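Local coordinates for protein MmeI (Methylophilus methylotrophus, PDB 5HR4) that is a Type IIL restriction-modification enzyme that binds DNA and probably methylates adenine at N6 using S-adenosyl-L-methionine as donor, at residues C196-D201 with D430-M435; N660-N665 with K671-F676; N795-N800 with N818-I823; I464-V469 with Y518-H523. All blocks are in the same frame, centred on the assembly; numbering follows the deposited sequence.

Along the chain the contacts come in the order 1, 4, 2, 3, each closing before the next opens, and none touches another. Contact 1 ties helix 183-200 of the helicase spacer region to helix 416-440 of the methyltransferase region. Contact 4, its centre 34 Å away, lies wholly inside the latter, next to the large mixed sheet. Contacts 2 and 3 both belong to the target recognition region, yet their centres are 40 Å apart; the centres of contacts 1 and 2 are about 70 Å apart, on opposite sides of the chain's centre. The four thus span three regions, with a calcium site at contact 1 and the nearest DNA atoms about 5 and 6 Å from contacts 2 and 3.

Contact 1: C196-D201 with D430-M435; sequences CLFAED and DHQMNM. With CA (calcium ion), chain G.
Two helices from different regions of the enzyme meet where Phe198 of helix 183-200, in the helicase spacer region, reaches His431 and Gln432 of helix 416-440, in the methyltransferase region. With CG anti to the backbone N (chi1 172°), the Phe198 ring is directed at helix 416-440. Its CE2 comes 3.5 Å from CD2 of His431. The two rings meet rim to rim, their centroids 5.8 Å apart and their planes at 86°, so neither lies over the other's face. On the neighbouring part of its rim, Phe198 CE1 is 3.9 Å from Gln432 CG, which sits at the ring edge near its plane. The amide of Gln432 is engaged away from this pair, NE2 donating to the carbonyls of Ser288 and Ile290. One turn on from His431, Met435 CG lies 3.7 Å above the imidazole plane, offset toward the rim.

Three residues along from Phe198, Asp201 grips the calcium ion with both carboxylate oxygens, OD1 and OD2 each 2.4 Å from the metal. A water also binds the ion, and Gln158 OE1 and the carbonyls of Cys283 and Leu285 complete the site. The amide N of Trp287 donates to Asp201 OD2 as well.

No hydrogen bond crosses between the two segments. The evidence thus points to a junction held by van der Waals contact of ring and aliphatic atoms. Asp201 takes no part in it; its charge is met by the calcium ion, so the metal site lies beside the interface rather than in it.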
# COMPACT_ATOMS: atom_id res chain seq x y z
N CYS A 196 24.14 14.95 15.39
CA CYS A 196 24.63 16.15 16.03
C CYS A 196 23.50 17.14 16.30
O CYS A 196 23.47 17.78 17.36
CB CYS A 196 25.74 16.79 15.19
SG CYS A 196 27.27 15.82 15.22
N LEU A 197 22.55 17.27 15.37
CA LEU A 197 21.46 18.22 15.59
C LEU A 197 20.62 17.79 16.79
O LEU A 197 20.26 18.62 17.63
CB LEU A 197 20.59 18.36 14.34
CG LEU A 197 21.32 19.01 13.18
CD1 LEU A 197 20.55 18.81 11.91
CD2 LEU A 197 21.53 20.49 13.45
N PHE A 198 20.35 16.50 16.91
CA PHE A 198 19.63 16.00 18.07
C PHE A 198 20.45 16.16 19.35
O PHE A 198 19.90 16.46 20.42
CB PHE A 198 19.26 14.53 17.85
CG PHE A 198 18.68 13.85 19.05
CD1 PHE A 198 17.33 14.00 19.36
CD2 PHE A 198 19.47 13.07 19.88
CE1 PHE A 198 16.77 13.36 20.47
CE2 PHE A 198 18.93 12.43 20.98
CZ PHE A 198 17.57 12.57 21.28
N ALA A 199 21.78 15.98 19.26
CA ALA A 199 22.60 15.90 20.45
C ALA A 199 22.75 17.24 21.15
O ALA A 199 22.78 17.30 22.39
CB ALA A 199 23.98 15.32 20.12
N GLU A 200 22.85 18.34 20.39
CA GLU A 200 23.06 19.62 21.06
C GLU A 200 21.79 20.12 21.74
O GLU A 200 21.87 20.96 22.65
CB GLU A 200 23.59 20.67 20.09
CG GLU A 200 22.65 21.06 18.97
CD GLU A 200 23.31 22.08 18.04
OE1 GLU A 200 24.30 22.71 18.50
OE2 GLU A 200 22.85 22.27 16.88
N ASP A 201 20.63 19.60 21.34
CA ASP A 201 19.34 19.98 21.89
C ASP A 201 18.91 19.07 23.03
O ASP A 201 17.79 19.21 23.55
CB ASP A 201 18.29 19.97 20.78
CG ASP A 201 18.39 21.16 19.89
OD1 ASP A 201 19.10 22.10 20.32
OD2 ASP A 201 17.77 21.15 18.80
N ASP A 430 16.36 5.55 21.62
CA ASP A 430 17.03 5.11 22.84
C ASP A 430 17.29 6.28 23.77
O ASP A 430 16.84 6.28 24.92
CB ASP A 430 18.34 4.40 22.50
CG ASP A 430 19.10 3.96 23.74
OD1 ASP A 430 18.66 2.97 24.37
OD2 ASP A 430 20.14 4.58 24.09
N HIS A 431 17.98 7.31 23.27
CA HIS A 431 18.28 8.43 24.15
C HIS A 431 17.02 9.14 24.61
O HIS A 431 16.93 9.57 25.77
CB HIS A 431 19.17 9.44 23.48
CG HIS A 431 19.68 10.48 24.41
ND1 HIS A 431 20.43 10.17 25.52
CD2 HIS A 431 19.54 11.83 24.41
CE1 HIS A 431 20.75 11.28 26.16
NE2 HIS A 431 20.22 12.30 25.52
N GLN A 432 16.04 9.33 23.71
CA GLN A 432 14.78 9.94 24.13
C GLN A 432 14.16 9.18 25.30
O GLN A 432 13.71 9.80 26.27
CB GLN A 432 13.81 10.00 22.95
CG GLN A 432 13.88 11.33 22.20
CD GLN A 432 13.09 11.28 20.93
OE1 GLN A 432 12.79 10.20 20.41
NE2 GLN A 432 12.71 12.46 20.41
N MET A 433 14.18 7.85 25.24
CA MET A 433 13.63 7.06 26.33
C MET A 433 14.53 7.10 27.56
O MET A 433 14.02 7.18 28.69
CB MET A 433 13.40 5.62 25.87
CG MET A 433 12.37 5.51 24.78
SD MET A 433 10.82 6.38 25.15
CE MET A 433 10.34 5.57 26.66
N ASN A 434 15.85 7.04 27.38
CA ASN A 434 16.72 7.15 28.54
C ASN A 434 16.45 8.45 29.29
O ASN A 434 16.45 8.47 30.53
CB ASN A 434 18.20 7.06 28.13
CG ASN A 434 18.51 5.76 27.40
OD1 ASN A 434 17.87 4.74 27.63
ND2 ASN A 434 19.48 5.81 26.49
N MET A 435 16.20 9.54 28.55
CA MET A 435 15.84 10.79 29.22
C MET A 435 14.49 10.66 29.93
O MET A 435 14.31 11.21 31.03
CB MET A 435 15.81 11.95 28.22
CG MET A 435 17.18 12.50 27.75
SD MET A 435 18.52 12.69 28.98
CE MET A 435 17.69 13.65 30.27
CA CA G . 18.73 23.32 18.26
O HOH W 1 20.83 24.35 18.84

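Contact 2: N660-N665 with K671-F676; sequences NQFITN and KYFRRF
Phe662 is the first residue of 660-665 to touch the other segment, and it meets Phe673. A chi1 near 180° (-171°) swings the ring away from its own backbone N and toward the strand, and CD1 ends 3.4 Å from Phe673 CZ. The rings are oblique, with centroids 5.7 Å apart and planes at 69°; from the side of Phe673, Phe662 CD1 lies at the ring edge, near its plane.

Next comes Ile663, whose CD1 is 3.7 Å from Phe673 CE1. The two side chains run past each other in opposite directions, and the isoleucine CD1, at the end of the longer branch, meets the ring obliquely beside CE1 and CD1 of Phe673.

This is helix-on-sheet packing within the target recognition region: helix 656-665 follows edge strand 653-655, and Phe673 opens strand 673-677 of the same four-stranded mixed sheet. Phe654, from that edge strand, meets Phe673 edge-to-face and also touches the ring of Phe662. On the helix side, Leu706 and Val707 of helix 705-719 pack against Phe662.

One residue further, Thr664 turns back on its own helix: OG1 donates to Gln661 O at 3.1 Å, a carbonyl that also accepts from Asn665 N.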
# COMPACT_ATOMS: atom_id res chain seq x y z
N ASN A 660 -18.34 18.27 -34.29
CA ASN A 660 -18.92 19.26 -35.19
C ASN A 660 -17.85 20.07 -35.90
O ASN A 660 -17.98 20.34 -37.09
CB ASN A 660 -19.90 20.17 -34.45
CG ASN A 660 -21.08 19.41 -33.88
OD1 ASN A 660 -21.41 18.32 -34.35
ND2 ASN A 660 -21.71 19.97 -32.86
N GLN A 661 -16.79 20.47 -35.20
CA GLN A 661 -15.73 21.21 -35.89
C GLN A 661 -15.14 20.37 -37.01
O GLN A 661 -15.00 20.83 -38.14
CB GLN A 661 -14.65 21.65 -34.90
N PHE A 662 -14.88 19.09 -36.71
CA PHE A 662 -14.25 18.17 -37.66
C PHE A 662 -15.14 17.89 -38.87
O PHE A 662 -14.64 17.74 -39.99
CB PHE A 662 -13.89 16.87 -36.94
CG PHE A 662 -13.04 15.91 -37.74
CD1 PHE A 662 -13.62 14.94 -38.54
CD2 PHE A 662 -11.65 15.95 -37.65
CE1 PHE A 662 -12.83 14.04 -39.27
CE2 PHE A 662 -10.86 15.06 -38.38
CZ PHE A 662 -11.45 14.11 -39.19
N ILE A 663 -16.45 17.79 -38.66
CA ILE A 663 -17.34 17.48 -39.79
C ILE A 663 -17.41 18.66 -40.75
O ILE A 663 -17.30 18.48 -41.97
CB ILE A 663 -18.74 17.08 -39.30
CG1 ILE A 663 -18.77 15.62 -38.90
CG2 ILE A 663 -19.76 17.33 -40.42
CD1 ILE A 663 -18.44 14.70 -40.04
N THR A 664 -17.62 19.87 -40.24
CA THR A 664 -17.67 21.02 -41.14
C THR A 664 -16.37 21.13 -41.93
O THR A 664 -16.38 21.32 -43.15
CB THR A 664 -17.97 22.31 -40.37
OG1 THR A 664 -16.77 22.79 -39.75
CG2 THR A 664 -19.05 22.09 -39.31
N ASN A 665 -15.23 20.97 -41.24
CA ASN A 665 -13.94 20.99 -41.90
C ASN A 665 -13.74 19.83 -42.88
O ASN A 665 -12.94 19.96 -43.79
CB ASN A 665 -12.82 20.96 -40.86
CG ASN A 665 -12.59 22.31 -40.24
OD1 ASN A 665 -12.95 23.34 -40.82
ND2 ASN A 665 -12.00 22.32 -39.04
N LYS A 671 -19.91 9.66 -42.53
CA LYS A 671 -20.23 8.24 -42.68
C LYS A 671 -19.46 7.35 -41.71
O LYS A 671 -19.88 6.21 -41.46
CB LYS A 671 -19.95 7.80 -44.13
N TYR A 672 -18.35 7.84 -41.15
CA TYR A 672 -17.45 7.03 -40.33
C TYR A 672 -17.53 7.32 -38.83
O TYR A 672 -16.92 6.58 -38.05
CB TYR A 672 -16.00 7.22 -40.81
CG TYR A 672 -15.78 6.60 -42.17
CD1 TYR A 672 -16.08 5.26 -42.39
CD2 TYR A 672 -15.32 7.35 -43.24
CE1 TYR A 672 -15.90 4.68 -43.63
CE2 TYR A 672 -15.13 6.78 -44.49
CZ TYR A 672 -15.43 5.44 -44.68
OH TYR A 672 -15.25 4.84 -45.91
N PHE A 673 -18.23 8.36 -38.42
CA PHE A 673 -18.45 8.61 -37.00
C PHE A 673 -19.51 7.68 -36.46
O PHE A 673 -20.50 7.38 -37.13
CB PHE A 673 -18.89 10.05 -36.76
CG PHE A 673 -17.77 11.03 -36.80
CD1 PHE A 673 -17.38 11.58 -37.99
CD2 PHE A 673 -17.10 11.37 -35.64
CE1 PHE A 673 -16.34 12.48 -38.02
CE2 PHE A 673 -16.06 12.26 -35.66
CZ PHE A 673 -15.68 12.82 -36.86
N ARG A 674 -19.28 7.22 -35.24
CA ARG A 674 -20.26 6.42 -34.53
C ARG A 674 -20.15 6.80 -33.06
O ARG A 674 -19.12 7.33 -32.62
CB ARG A 674 -20.04 4.92 -34.78
CG ARG A 674 -20.47 4.39 -36.16
CD ARG A 674 -20.56 2.87 -36.06
NE ARG A 674 -21.13 2.18 -37.21
CZ ARG A 674 -21.03 0.86 -37.38
NH1 ARG A 674 -20.38 0.12 -36.49
NH2 ARG A 674 -21.55 0.27 -38.45
N ARG A 675 -21.23 6.55 -32.30
CA ARG A 675 -21.25 6.90 -30.88
C ARG A 675 -20.29 6.03 -30.09
O ARG A 675 -20.19 4.82 -30.32
CB ARG A 675 -22.66 6.75 -30.30
CG ARG A 675 -23.66 7.77 -30.80
CD ARG A 675 -25.10 7.46 -30.37
NE ARG A 675 -26.05 8.22 -31.18
CZ ARG A 675 -26.35 9.51 -30.97
NH1 ARG A 675 -25.78 10.18 -29.98
NH2 ARG A 675 -27.22 10.12 -31.76
N PHE A 676 -19.61 6.64 -29.12
CA PHE A 676 -18.59 5.95 -28.34
C PHE A 676 -18.95 6.05 -26.87
O PHE A 676 -19.09 7.16 -26.35
CB PHE A 676 -17.23 6.59 -28.60
CG PHE A 676 -16.09 5.88 -27.99
CD1 PHE A 676 -15.66 4.66 -28.49
CD2 PHE A 676 -15.38 6.46 -26.95
CE1 PHE A 676 -14.56 4.01 -27.94
CE2 PHE A 676 -14.29 5.82 -26.38
CZ PHE A 676 -13.87 4.59 -26.89

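Contact 3: N795-N800 with N818-I823; sequences NCWMRN and NTFPWI
Trp797 sets one indole face against Pro821 CD, over the six-membered ring, and Phe820 CA, over the five-membered ring. Pro821 CD stands 4.0 Å from the centroid of the six-membered ring and only 5° off its normal, a well-centred CH-pi contact. Over the same face, Phe820 CA makes a second CH-pi contact, 4.1 Å from the centroid of the five-membered ring. The Phe820 ring itself is set obliquely to the indole: its CD1 is 3.7 Å from Trp797 CG, and that carbon sits at the edge of the phenyl ring. His794, one turn back on the helix, meets the same phenyl edge-to-face.

The indole edge is used too. Trp797 NE1 donates to Thr819 OG1 at 3.2 Å with an N-H...O angle of 147°, and the hydroxyl lies in the indole plane. Thr819 OG1 is also hydrogen-bonded to the carbonyls of Leu815 and Val816, so the threonine couples the tryptophan to the chain leading into 818-823. The extended first torsion of Trp797 (chi1 -173°) turns the indole off helix 792-801 toward that segment.

Within the helix, Asn800 ND2 donates to Cys796 O at 2.7 Å. Outside the segments, Leu895 and Tyr899 of helix 888-903 touch Trp797 and Thr819 respectively.

The proline ring carbon centred over the indole is a Trp-Pro CH-pi contact; with Phe820 CA beside it and the rim N-H bonded to Thr819, it joins helix 792-801 of the target recognition region to the irregular segment before helix 827-845.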
# COMPACT_ATOMS: atom_id res chain seq x y z
N ASN A 795 -24.78 -8.84 -7.80
CA ASN A 795 -23.96 -7.75 -7.27
C ASN A 795 -23.28 -8.15 -5.97
O ASN A 795 -22.16 -7.70 -5.67
CB ASN A 795 -24.81 -6.50 -7.03
CG ASN A 795 -25.12 -5.75 -8.31
OD1 ASN A 795 -24.28 -5.02 -8.82
ND2 ASN A 795 -26.34 -5.92 -8.83
N CYS A 796 -23.91 -9.00 -5.18
CA CYS A 796 -23.22 -9.52 -4.01
C CYS A 796 -22.04 -10.39 -4.44
O CYS A 796 -20.96 -10.35 -3.82
CB CYS A 796 -24.20 -10.29 -3.13
SG CYS A 796 -23.39 -11.22 -1.88
N TRP A 797 -22.22 -11.18 -5.50
CA TRP A 797 -21.12 -11.97 -6.03
C TRP A 797 -20.00 -11.07 -6.53
O TRP A 797 -18.85 -11.19 -6.08
CB TRP A 797 -21.63 -12.89 -7.14
CG TRP A 797 -20.60 -13.85 -7.61
CD1 TRP A 797 -19.91 -13.81 -8.79
CD2 TRP A 797 -20.12 -14.99 -6.90
NE1 TRP A 797 -19.05 -14.87 -8.86
CE2 TRP A 797 -19.15 -15.61 -7.71
CE3 TRP A 797 -20.43 -15.56 -5.66
CZ2 TRP A 797 -18.48 -16.76 -7.32
CZ3 TRP A 797 -19.76 -16.70 -5.28
CH2 TRP A 797 -18.79 -17.29 -6.11
N MET A 798 -20.32 -10.16 -7.45
CA MET A 798 -19.35 -9.16 -7.92
C MET A 798 -18.59 -8.50 -6.76
O MET A 798 -17.37 -8.33 -6.84
CB MET A 798 -20.07 -8.11 -8.76
CG MET A 798 -19.22 -6.92 -9.17
SD MET A 798 -19.07 -5.60 -7.93
CE MET A 798 -20.78 -5.12 -7.69
N ARG A 799 -19.30 -8.13 -5.69
CA ARG A 799 -18.69 -7.46 -4.53
C ARG A 799 -17.66 -8.32 -3.84
O ARG A 799 -16.69 -7.80 -3.26
CB ARG A 799 -19.75 -7.08 -3.51
CG ARG A 799 -20.21 -5.64 -3.52
CD ARG A 799 -21.37 -5.46 -2.57
NE ARG A 799 -22.42 -4.71 -3.23
CZ ARG A 799 -23.62 -5.19 -3.56
NH1 ARG A 799 -23.97 -6.43 -3.28
NH2 ARG A 799 -24.47 -4.39 -4.19
N ASN A 800 -17.85 -9.64 -3.86
CA ASN A 800 -17.02 -10.54 -3.06
C ASN A 800 -15.87 -11.20 -3.83
O ASN A 800 -14.76 -11.30 -3.30
CB ASN A 800 -17.90 -11.62 -2.44
CG ASN A 800 -18.60 -11.11 -1.24
OD1 ASN A 800 -18.04 -11.11 -0.15
ND2 ASN A 800 -19.82 -10.64 -1.41
N ASN A 818 -18.15 -15.42 -14.99
CA ASN A 818 -17.84 -16.80 -15.36
C ASN A 818 -17.84 -17.75 -14.17
O ASN A 818 -17.95 -18.97 -14.36
CB ASN A 818 -16.48 -16.89 -16.06
CG ASN A 818 -16.52 -16.33 -17.46
OD1 ASN A 818 -17.59 -16.16 -18.04
ND2 ASN A 818 -15.35 -16.05 -18.00
N THR A 819 -17.71 -17.23 -12.96
CA THR A 819 -17.75 -18.07 -11.77
C THR A 819 -19.07 -17.93 -11.03
O THR A 819 -19.20 -18.46 -9.92
CB THR A 819 -16.59 -17.72 -10.85
OG1 THR A 819 -16.70 -16.35 -10.45
CG2 THR A 819 -15.28 -17.90 -11.59
N PHE A 820 -20.03 -17.25 -11.62
CA PHE A 820 -21.30 -16.92 -10.99
C PHE A 820 -22.23 -18.13 -10.97
O PHE A 820 -22.68 -18.57 -12.04
CB PHE A 820 -21.97 -15.74 -11.71
CG PHE A 820 -23.29 -15.35 -11.11
CD1 PHE A 820 -23.38 -15.02 -9.77
CD2 PHE A 820 -24.43 -15.29 -11.88
CE1 PHE A 820 -24.59 -14.66 -9.21
CE2 PHE A 820 -25.64 -14.93 -11.33
CZ PHE A 820 -25.72 -14.62 -10.00
N PRO A 821 -22.54 -18.69 -9.80
CA PRO A 821 -23.38 -19.89 -9.76
C PRO A 821 -24.84 -19.49 -9.96
O PRO A 821 -25.30 -18.51 -9.38
CB PRO A 821 -23.13 -20.45 -8.36
CG PRO A 821 -22.95 -19.21 -7.54
CD PRO A 821 -22.30 -18.17 -8.45
N TRP A 822 -25.54 -20.23 -10.81
CA TRP A 822 -26.89 -19.84 -11.22
C TRP A 822 -27.65 -21.08 -11.68
O TRP A 822 -27.23 -21.73 -12.64
CB TRP A 822 -26.84 -18.80 -12.35
CG TRP A 822 -28.15 -18.62 -13.12
CD1 TRP A 822 -28.37 -18.88 -14.46
CD2 TRP A 822 -29.41 -18.16 -12.60
NE1 TRP A 822 -29.67 -18.59 -14.79
CE2 TRP A 822 -30.33 -18.15 -13.67
CE3 TRP A 822 -29.84 -17.74 -11.34
CZ2 TRP A 822 -31.66 -17.75 -13.51
CZ3 TRP A 822 -31.16 -17.34 -11.19
CH2 TRP A 822 -32.05 -17.35 -12.26
N ILE A 823 -28.75 -21.39 -11.01
CA ILE A 823 -29.59 -22.52 -11.41
C ILE A 823 -30.52 -22.08 -12.52
O ILE A 823 -31.07 -20.98 -12.49
CB ILE A 823 -30.39 -23.04 -10.21

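Contact 4: I464-V469 with Y518-H523; sequences IDWNDV and YPKAAH
Hydrogen bonding across the contact rests on Lys520, whose NZ donates to the carbonyl oxygen of Ile464 at 2.6 Å. The C=O...N angle is 157°, and the ammonium is tilted from the carbonyl plane. The side chain bends at chi2 (-64°) and chi3 (-149°), which carries NZ past the indole of Trp466 to that carbonyl.

Apolar contact centres on Trp466. Lys520 CB lies 3.4 Å above the indole plane, displaced toward the rim, and is 3.6 Å from CZ2. The far corner of the same ring meets the next residue of helix 517-524, with Trp466 CZ3 at 3.8 Å from Ala521 CB. The Trp466 indole is also fixed at its other end, since NE1 donates to Ala461 O, and it meets Phe360 of the central sheet edge-to-face.

Two longer-range electrostatic approaches remain. Lys520 NZ is 5.1 Å from the centroid of the five-membered ring of Trp466, at most a weak cation-pi attraction, and 5.5 Å from Asp465 OD1, so those charges do not pair directly.

The contact thus joins the loop between strands 455-458 and 477-480 to the helix preceding strand 532-538 in the methyltransferase region, with the side chain of Trp466 about 8 Å from bound sinefungin. Lys520 meets the loop twice, CB on the Trp466 indole and NZ on the Ile464 carbonyl, which probably limits movement between loop and helix.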
# COMPACT_ATOMS: atom_id res chain seq x y z
N ILE A 464 18.12 -12.46 -0.85
CA ILE A 464 19.02 -13.00 0.17
C ILE A 464 18.28 -14.03 1.04
O ILE A 464 17.06 -14.16 1.00
CB ILE A 464 19.62 -11.90 1.05
CG1 ILE A 464 18.50 -11.14 1.78
CG2 ILE A 464 20.47 -10.95 0.24
CD1 ILE A 464 19.05 -10.15 2.77
N ASP A 465 19.05 -14.73 1.86
CA ASP A 465 18.50 -15.60 2.89
C ASP A 465 18.34 -14.79 4.18
O ASP A 465 19.34 -14.32 4.75
CB ASP A 465 19.42 -16.80 3.10
CG ASP A 465 18.83 -17.86 4.01
OD1 ASP A 465 17.63 -17.78 4.35
OD2 ASP A 465 19.56 -18.79 4.38
N TRP A 466 17.09 -14.62 4.65
CA TRP A 466 16.87 -13.82 5.85
C TRP A 466 17.71 -14.29 7.04
O TRP A 466 18.12 -13.47 7.87
CB TRP A 466 15.37 -13.80 6.22
CG TRP A 466 14.56 -12.97 5.24
CD1 TRP A 466 15.06 -12.26 4.19
CD2 TRP A 466 13.15 -12.76 5.22
NE1 TRP A 466 14.05 -11.63 3.51
CE2 TRP A 466 12.86 -11.92 4.12
CE3 TRP A 466 12.09 -13.19 6.03
CZ2 TRP A 466 11.56 -11.51 3.80
CZ3 TRP A 466 10.80 -12.78 5.72
CH2 TRP A 466 10.55 -11.95 4.61
N ASN A 467 18.02 -15.59 7.12
CA ASN A 467 18.85 -16.08 8.22
C ASN A 467 20.23 -15.42 8.29
O ASN A 467 20.90 -15.52 9.33
CB ASN A 467 19.03 -17.60 8.15
CG ASN A 467 17.76 -18.35 8.51
OD1 ASN A 467 17.38 -18.44 9.70
ND2 ASN A 467 17.09 -18.90 7.50
N ASP A 468 20.69 -14.74 7.24
CA ASP A 468 21.95 -14.02 7.40
C ASP A 468 21.78 -12.75 8.23
O ASP A 468 22.75 -12.25 8.80
CB ASP A 468 22.56 -13.69 6.04
CG ASP A 468 22.83 -14.93 5.22
OD1 ASP A 468 23.00 -16.00 5.84
OD2 ASP A 468 22.86 -14.82 3.97
N VAL A 469 20.56 -12.21 8.30
CA VAL A 469 20.28 -11.07 9.16
C VAL A 469 19.97 -11.52 10.58
O VAL A 469 20.41 -10.90 11.55
CB VAL A 469 19.12 -10.24 8.59
CG1 VAL A 469 18.88 -8.97 9.42
CG2 VAL A 469 19.40 -9.92 7.13
N TYR A 518 5.38 -12.58 1.31
CA TYR A 518 4.63 -13.60 2.05
C TYR A 518 5.26 -14.98 1.94
O TYR A 518 5.42 -15.64 2.98
CB TYR A 518 3.17 -13.60 1.59
CG TYR A 518 2.36 -12.44 2.12
CD1 TYR A 518 2.51 -11.16 1.59
CD2 TYR A 518 1.42 -12.63 3.12
CE1 TYR A 518 1.77 -10.11 2.06
CE2 TYR A 518 0.66 -11.58 3.60
CZ TYR A 518 0.85 -10.32 3.07
OH TYR A 518 0.10 -9.27 3.54
N PRO A 519 5.59 -15.51 0.76
CA PRO A 519 6.27 -16.81 0.72
C PRO A 519 7.64 -16.78 1.38
O PRO A 519 8.04 -17.77 1.99
CB PRO A 519 6.39 -17.11 -0.78
CG PRO A 519 5.34 -16.28 -1.41
CD PRO A 519 5.29 -15.03 -0.60
N LYS A 520 8.36 -15.66 1.25
CA LYS A 520 9.62 -15.50 1.97
C LYS A 520 9.42 -15.75 3.46
O LYS A 520 9.96 -16.71 4.01
CB LYS A 520 10.20 -14.10 1.73
CG LYS A 520 11.13 -14.05 0.55
CD LYS A 520 12.35 -14.92 0.81
CE LYS A 520 13.59 -14.38 0.12
NZ LYS A 520 14.77 -15.28 0.34
N ALA A 521 8.63 -14.89 4.11
CA ALA A 521 8.28 -15.11 5.52
C ALA A 521 7.80 -16.53 5.76
O ALA A 521 8.24 -17.19 6.70
CB ALA A 521 7.20 -14.11 5.95
N ALA A 522 6.91 -17.03 4.89
CA ALA A 522 6.36 -18.37 5.08
C ALA A 522 7.45 -19.44 5.04
O ALA A 522 7.39 -20.42 5.79
CB ALA A 522 5.29 -18.66 4.04
N HIS A 523 8.44 -19.28 4.17
CA HIS A 523 9.55 -20.24 4.15
C HIS A 523 10.48 -20.03 5.34
O HIS A 523 10.95 -21.00 5.95
CB HIS A 523 10.32 -20.15 2.83
CG HIS A 523 9.65 -20.87 1.70
ND1 HIS A 523 9.04 -20.22 0.64
CD2 HIS A 523 9.48 -22.20 1.47
CE1 HIS A 523 8.53 -21.11 -0.19
NE2 HIS A 523 8.78 -22.32 0.28